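Local coordinates for protein 23S rRNA-specific endonuclease VapC20 (Mycobacterium tuberculosis H37Rv, PDB 5WZ4) that cleaves 23S ribosomal RNA in the sarcin-ricin loop as the magnesium-dependent toxin of a type II toxin-antitoxin system, at residues Ala18-Ala23 / Tyr127-Asp132; Val46-Asn51 / Arg83-Thr88. The protein carries 1 engineered substitution. All coordinates share one frame; numbering follows the deposited sequence. Where two conformers were deposited one is given.

Contact 1. Residues Ala18-Ala23 / Tyr127-Asp132. Engineered in segment 18-23: Ala18 (natural residue Asp).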
loop_
_atom_site.group_PDB
_atom_site.type_symbol
_atom_site.label_atom_id
_atom_site.label_comp_id
_atom_site.label_asym_id
_atom_site.label_seq_id
_atom_site.Cartn_x
_atom_site.Cartn_y
_atom_site.Cartn_z
ATOM N N ALA A 18 0.800 9.975 9.011
ATOM C CA ALA A 18 1.081 8.595 8.630
ATOM C C ALA A 18 -0.029 7.647 9.078
ATOM O O ALA A 18 -0.900 8.023 9.862
ATOM C CB ALA A 18 2.414 8.151 9.216
ATOM N N THR A 19 0.018 6.413 8.585
ATOM C CA THR A 19 -0.989 5.412 8.921
ATOM C C THR A 19 -1.053 5.132 10.417
ATOM O O THR A 19 -2.136 4.954 10.971
ATOM C CB THR A 19 -0.726 4.090 8.183
ATOM O OG1 THR A 19 -0.787 4.318 6.770
ATOM C CG2 THR A 19 -1.757 3.040 8.565
ATOM N N SER A 20 0.105 5.100 11.071
ATOM C CA SER A 20 0.152 4.812 12.501
ATOM C C SER A 20 -0.688 5.813 13.288
ATOM O O SER A 20 -1.293 5.464 14.305
ATOM C CB SER A 20 1.596 4.814 13.011
ATOM O OG SER A 20 2.233 6.051 12.761
ATOM N N PHE A 21 -0.738 7.052 12.807
ATOM C CA PHE A 21 -1.571 8.062 13.445
ATOM C C PHE A 21 -3.043 7.886 13.078
ATOM O O PHE A 21 -3.897 7.825 13.967
ATOM C CB PHE A 21 -1.116 9.475 13.080
ATOM C CG PHE A 21 -1.835 10.546 13.852
ATOM C CD1 PHE A 21 -3.001 11.109 13.362
ATOM C CD2 PHE A 21 -1.356 10.970 15.081
ATOM C CE1 PHE A 21 -3.673 12.076 14.077
ATOM C CE2 PHE A 21 -2.022 11.941 15.800
ATOM C CZ PHE A 21 -3.186 12.494 15.296
ATOM N N TRP A 22 -3.344 7.819 11.781
ATOM C CA TRP A 22 -4.727 7.617 11.338
ATOM C C TRP A 22 -5.358 6.409 12.025
ATOM O O TRP A 22 -6.514 6.454 12.444
ATOM C CB TRP A 22 -4.817 7.414 9.819
ATOM C CG TRP A 22 -4.517 8.593 8.935
ATOM C CD1 TRP A 22 -3.633 8.616 7.893
ATOM C CD2 TRP A 22 -5.126 9.892 8.967
ATOM N NE1 TRP A 22 -3.637 9.846 7.292
ATOM C CE2 TRP A 22 -4.546 10.649 7.929
ATOM C CE3 TRP A 22 -6.094 10.492 9.779
ATOM C CZ2 TRP A 22 -4.897 11.976 7.684
ATOM C CZ3 TRP A 22 -6.443 11.809 9.531
ATOM C CH2 TRP A 22 -5.844 12.536 8.494
ATOM N N ALA A 23 -4.592 5.327 12.130
ATOM C CA ALA A 23 -5.083 4.091 12.732
ATOM C C ALA A 23 -5.445 4.299 14.197
ATOM O O ALA A 23 -6.417 3.736 14.689
ATOM C CB ALA A 23 -4.053 2.984 12.594
ATOM N N TYR A 127 2.796 13.439 11.896
ATOM C CA TYR A 127 1.917 12.812 12.868
ATOM C C TYR A 127 2.037 11.312 12.681
ATOM O O TYR A 127 1.505 10.746 11.723
ATOM C CB TYR A 127 0.473 13.287 12.709
ATOM C CG TYR A 127 0.157 14.495 13.563
ATOM C CD1 TYR A 127 1.164 15.356 13.974
ATOM C CD2 TYR A 127 -1.141 14.760 13.975
ATOM C CE1 TYR A 127 0.886 16.455 14.762
ATOM C CE2 TYR A 127 -1.429 15.856 14.767
ATOM C CZ TYR A 127 -0.410 16.701 15.155
ATOM O OH TYR A 127 -0.687 17.795 15.942
ATOM N N ALA A 128 2.770 10.678 13.590
ATOM C CA ALA A 128 3.117 9.272 13.463
ATOM C C ALA A 128 3.622 8.732 14.790
ATOM O O ALA A 128 4.052 9.496 15.652
ATOM C CB ALA A 128 4.168 9.077 12.381
ATOM N N PHE A 129 3.562 7.415 14.942
ATOM C CA PHE A 129 4.068 6.749 16.134
ATOM C C PHE A 129 5.092 5.685 15.748
ATOM O O PHE A 129 5.250 5.374 14.567
ATOM C CB PHE A 129 2.925 6.107 16.924
ATOM C CG PHE A 129 1.868 7.078 17.371
ATOM C CD1 PHE A 129 2.098 7.933 18.438
ATOM C CD2 PHE A 129 0.635 7.123 16.736
ATOM C CE1 PHE A 129 1.127 8.824 18.852
ATOM C CE2 PHE A 129 -0.342 8.010 17.148
ATOM C CZ PHE A 129 -0.096 8.864 18.209
ATOM N N ASP A 130 5.789 5.165 16.759
ATOM C CA ASP A 130 6.652 3.978 16.665
ATOM C C ASP A 130 8.034 4.208 16.038
ATOM O O ASP A 130 8.768 3.251 15.791
ATOM C CB ASP A 130 5.928 2.857 15.913
ATOM C CG ASP A 130 4.605 2.492 16.558
ATOM O OD1 ASP A 130 4.531 2.493 17.806
ATOM O OD2 ASP A 130 3.639 2.210 15.819
ATOM N N GLY A 131 8.388 5.464 15.791
ATOM C CA GLY A 131 9.784 5.834 15.605
ATOM C C GLY A 131 10.448 5.702 14.245
ATOM O O GLY A 131 11.622 6.041 14.108
ATOM N N ASP A 132 9.729 5.221 13.237
ATOM C CA ASP A 132 10.339 5.054 11.919
ATOM C C ASP A 132 10.611 6.396 11.254
ATOM O O ASP A 132 11.634 6.573 10.600
ATOM C CB ASP A 132 9.459 4.189 11.018
ATOM C CG ASP A 132 9.401 2.751 11.480
ATOM O OD1 ASP A 132 10.451 2.224 11.911
ATOM O OD2 ASP A 132 8.311 2.148 11.414
HETATM O O HOH W 1 4.671 5.421 11.672
#
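The ring of Phe21 lies under the side chain of Tyr127, which covers one of its faces: Tyr127 CD2 sits above the rim, 3.3 Å from Phe21 CZ, while Tyr127 CB makes a CH-pi contact, 3.9 Å from the ring centroid. The two side chains run alongside each other in the same direction with their planes at 46°. With CG anti to the backbone N (chi1 -173°), Phe21 also reaches the ring of Phe129, nearly parallel but slid aside, where Phe21 CD2 is 3.7 Å from Phe129 CE2. Helix 33-41 covers this aromatic cluster, and its Leu39 O accepts a hydrogen bond from the Tyr127 hydroxyl.

In the PIN domain, strands 15-17 and 125-127 are neighbours in the parallel sheet, and a straight bond from Ala18 N, just past strand 15-17, to Tyr127 O (2.9 Å) continues their pairing at the C-terminal end of strand 15-17. Ala18 is an engineered replacement of the natural Asp, a predicted magnesium ligand; its CB touches Ala128 CB.

Ser20 OG points to the loop and accepts a nearly straight hydrogen bond from Phe129 N at 2.9 Å. A water joins the same hydroxyl to Phe129 O, while Ser20 O meets the edge of the Phe129 ring in its plane.

Contact 2. Residues Val46-Asn51 / Arg83-Thr88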
loop_
_atom_site.group_PDB
_atom_site.type_symbol
_atom_site.label_atom_id
_atom_site.label_comp_id
_atom_site.label_asym_id
_atom_site.label_seq_id
_atom_site.Cartn_x
_atom_site.Cartn_y
_atom_site.Cartn_z
ATOM N N VAL A 46 -2.139 23.449 8.144
ATOM C CA VAL A 46 -1.857 22.678 6.938
ATOM C C VAL A 46 -1.604 21.212 7.270
ATOM O O VAL A 46 -0.577 20.864 7.852
ATOM C CB VAL A 46 -0.649 23.242 6.174
ATOM C CG1 VAL A 46 -0.420 22.450 4.901
ATOM C CG2 VAL A 46 -0.868 24.714 5.857
ATOM N N VAL A 47 -2.551 20.361 6.891
ATOM C CA VAL A 47 -2.490 18.937 7.207
ATOM C C VAL A 47 -2.520 18.103 5.940
ATOM O O VAL A 47 -3.487 18.155 5.181
ATOM C CB VAL A 47 -3.663 18.517 8.113
ATOM C CG1 VAL A 47 -3.594 17.035 8.425
ATOM C CG2 VAL A 47 -3.661 19.338 9.390
HETATM N N MSE A 48 -1.473 17.327 5.694
HETATM C CA MSE A 48 -1.451 16.512 4.495
HETATM C C MSE A 48 -1.116 15.046 4.759
HETATM O O MSE A 48 -0.578 14.692 5.806
HETATM C CB MSE A 48 -0.469 17.112 3.497
HETATM C CG MSE A 48 0.913 16.502 3.498
HETATM SE SE MSE A 48 1.753 16.929 1.798
HETATM C CE MSE A 48 0.173 17.650 0.900
ATOM N N THR A 49 -1.449 14.210 3.785
ATOM C CA THR A 49 -1.182 12.788 3.841
ATOM C C THR A 49 -1.061 12.325 2.393
ATOM O O THR A 49 -0.992 13.157 1.486
ATOM C CB THR A 49 -2.288 12.030 4.601
ATOM O OG1 THR A 49 -1.865 10.688 4.868
ATOM C CG2 THR A 49 -3.595 12.017 3.809
ATOM N N SER A 50 -1.018 11.018 2.158
ATOM C CA SER A 50 -0.869 10.531 0.790
ATOM C C SER A 50 -1.921 9.497 0.437
ATOM O O SER A 50 -2.593 8.957 1.311
ATOM C CB SER A 50 0.517 9.929 0.579
ATOM O OG SER A 50 0.607 8.656 1.194
ATOM N N ASN A 51 -2.045 9.219 -0.857
ATOM C CA ASN A 51 -2.943 8.176 -1.321
ATOM C C ASN A 51 -2.504 6.819 -0.788
ATOM O O ASN A 51 -3.341 5.995 -0.419
ATOM C CB ASN A 51 -3.016 8.156 -2.855
ATOM C CG ASN A 51 -1.663 7.918 -3.511
ATOM O OD1 ASN A 51 -0.649 8.488 -3.109
ATOM N ND2 ASN A 51 -1.647 7.067 -4.532
ATOM N N ARG A 83 -5.166 17.620 2.936
ATOM C CA ARG A 83 -4.621 17.555 1.588
ATOM C C ARG A 83 -4.045 16.173 1.308
ATOM O O ARG A 83 -3.153 15.715 2.013
ATOM C CB ARG A 83 -3.544 18.622 1.400
ATOM C CG ARG A 83 -3.844 19.927 2.119
ATOM C CD ARG A 83 -2.867 21.014 1.707
ATOM N NE ARG A 83 -3.492 22.000 0.832
ATOM C CZ ARG A 83 -2.819 22.886 0.106
ATOM N NH1 ARG A 83 -1.494 22.911 0.157
ATOM N NH2 ARG A 83 -3.471 23.750 -0.666
ATOM N N VAL A 84 -4.548 15.507 0.277
ATOM C CA VAL A 84 -4.058 14.175 -0.050
ATOM C C VAL A 84 -3.197 14.199 -1.313
ATOM O O VAL A 84 -3.710 14.357 -2.420
ATOM C CB VAL A 84 -5.223 13.182 -0.237
ATOM C CG1 VAL A 84 -4.702 11.757 -0.321
ATOM C CG2 VAL A 84 -6.216 13.318 0.905
ATOM N N GLU A 85 -1.885 14.058 -1.138
ATOM C CA GLU A 85 -0.963 13.967 -2.268
ATOM C C GLU A 85 -1.087 12.634 -2.986
ATOM O O GLU A 85 -0.989 11.583 -2.360
ATOM C CB GLU A 85 0.490 14.135 -1.813
ATOM C CG GLU A 85 0.964 15.560 -1.642
ATOM C CD GLU A 85 0.610 16.452 -2.814
ATOM O OE1 GLU A 85 1.049 16.151 -3.945
ATOM O OE2 GLU A 85 -0.095 17.460 -2.599
ATOM N N HIS A 86 -1.289 12.672 -4.297
ATOM C CA HIS A 86 -1.123 11.467 -5.094
ATOM C C HIS A 86 0.358 11.301 -5.394
ATOM O O HIS A 86 0.942 12.106 -6.119
ATOM C CB HIS A 86 -1.921 11.526 -6.395
ATOM C CG HIS A 86 -1.752 10.312 -7.253
ATOM N ND1 HIS A 86 -2.561 9.201 -7.139
ATOM C CD2 HIS A 86 -0.852 10.023 -8.224
ATOM C CE1 HIS A 86 -2.174 8.287 -8.011
ATOM N NE2 HIS A 86 -1.141 8.761 -8.683
ATOM N N VAL A 87 0.970 10.270 -4.823
ATOM C CA VAL A 87 2.393 10.046 -5.042
ATOM C C VAL A 87 2.653 9.750 -6.514
ATOM O O VAL A 87 2.154 8.765 -7.055
ATOM C CB VAL A 87 2.930 8.897 -4.176
ATOM C CG1 VAL A 87 4.436 8.798 -4.325
ATOM C CG2 VAL A 87 2.557 9.119 -2.715
ATOM N N THR A 88 3.421 10.622 -7.161
ATOM C CA THR A 88 3.699 10.491 -8.585
ATOM C C THR A 88 4.683 9.360 -8.866
ATOM O O THR A 88 5.323 8.836 -7.954
ATOM C CB THR A 88 4.274 11.795 -9.167
ATOM O OG1 THR A 88 5.506 12.109 -8.507
ATOM C CG2 THR A 88 3.293 12.942 -8.973
HETATM O O HOH W 2 0.661 6.732 -6.277
#
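Asn51 turns its amide across the end of the strand pair toward Val87, its CG placed between the backbone N and the carbonyl carbon (chi1 59°). Its OD1 accepts a hydrogen bond from Val87 N at 3.0 Å, almost linear at the hydrogen, although the donor stands 47° above the carbonyl plane. ND2 crosses near the His86 ring without bonding to ND1; instead it donates to a water that probably donates to Val87 O, and to Glu92 of the second subunit. His86 of each subunit meets its counterpart through NE2, so this end of the sheet lies at the dimer interface.

On the face carrying Met48, Ser50 and Glu85, the selenomethionine Met48 was modelled in two conformations; in one of them CE approaches Glu85 CG at 3.4 Å, a tentative placing. Val117 of helix 109-121 packs on both residues. Ser50 CB touches Val87 CG2, while Ser50 OG caps Val53 N at the start of helix 51-63. On the other face Thr49 CG2 lies alongside Val84 CG2 at 4.1 Å, and Thr49 OG1 turns to Val17 O and Trp22 NE1.

Four backbone bonds join the strands, from Arg83 N to Val47 O at one end to Asn51 N to Glu85 O at the other. This is the pairing of a strand outermost within the chain with its inner neighbour in the parallel alpha/beta sheet of a PIN domain.

In the fold
Both contacts belong to one parallel sheet, ordered 82-85, 47-50, 15-17, 125-127, 139-140. Contact 1 follows the ends of two inner strands and is largely buried, whereas contact 2 joins a strand outermost within the chain to its neighbour and is only partly buried. Aromatic packing and a few bonds at a helix start and a loop dominate the first; a ladder of backbone bonds dominates the second. Contact 1 includes the changed residue of the predicted magnesium site and touches no other subunit, while contact 2 reaches the second subunit. A probable hydrogen bond from Trp22 NE1 to Thr49 OG1 links them directly, and contact 2 is nested within the chain loop closed by contact 1.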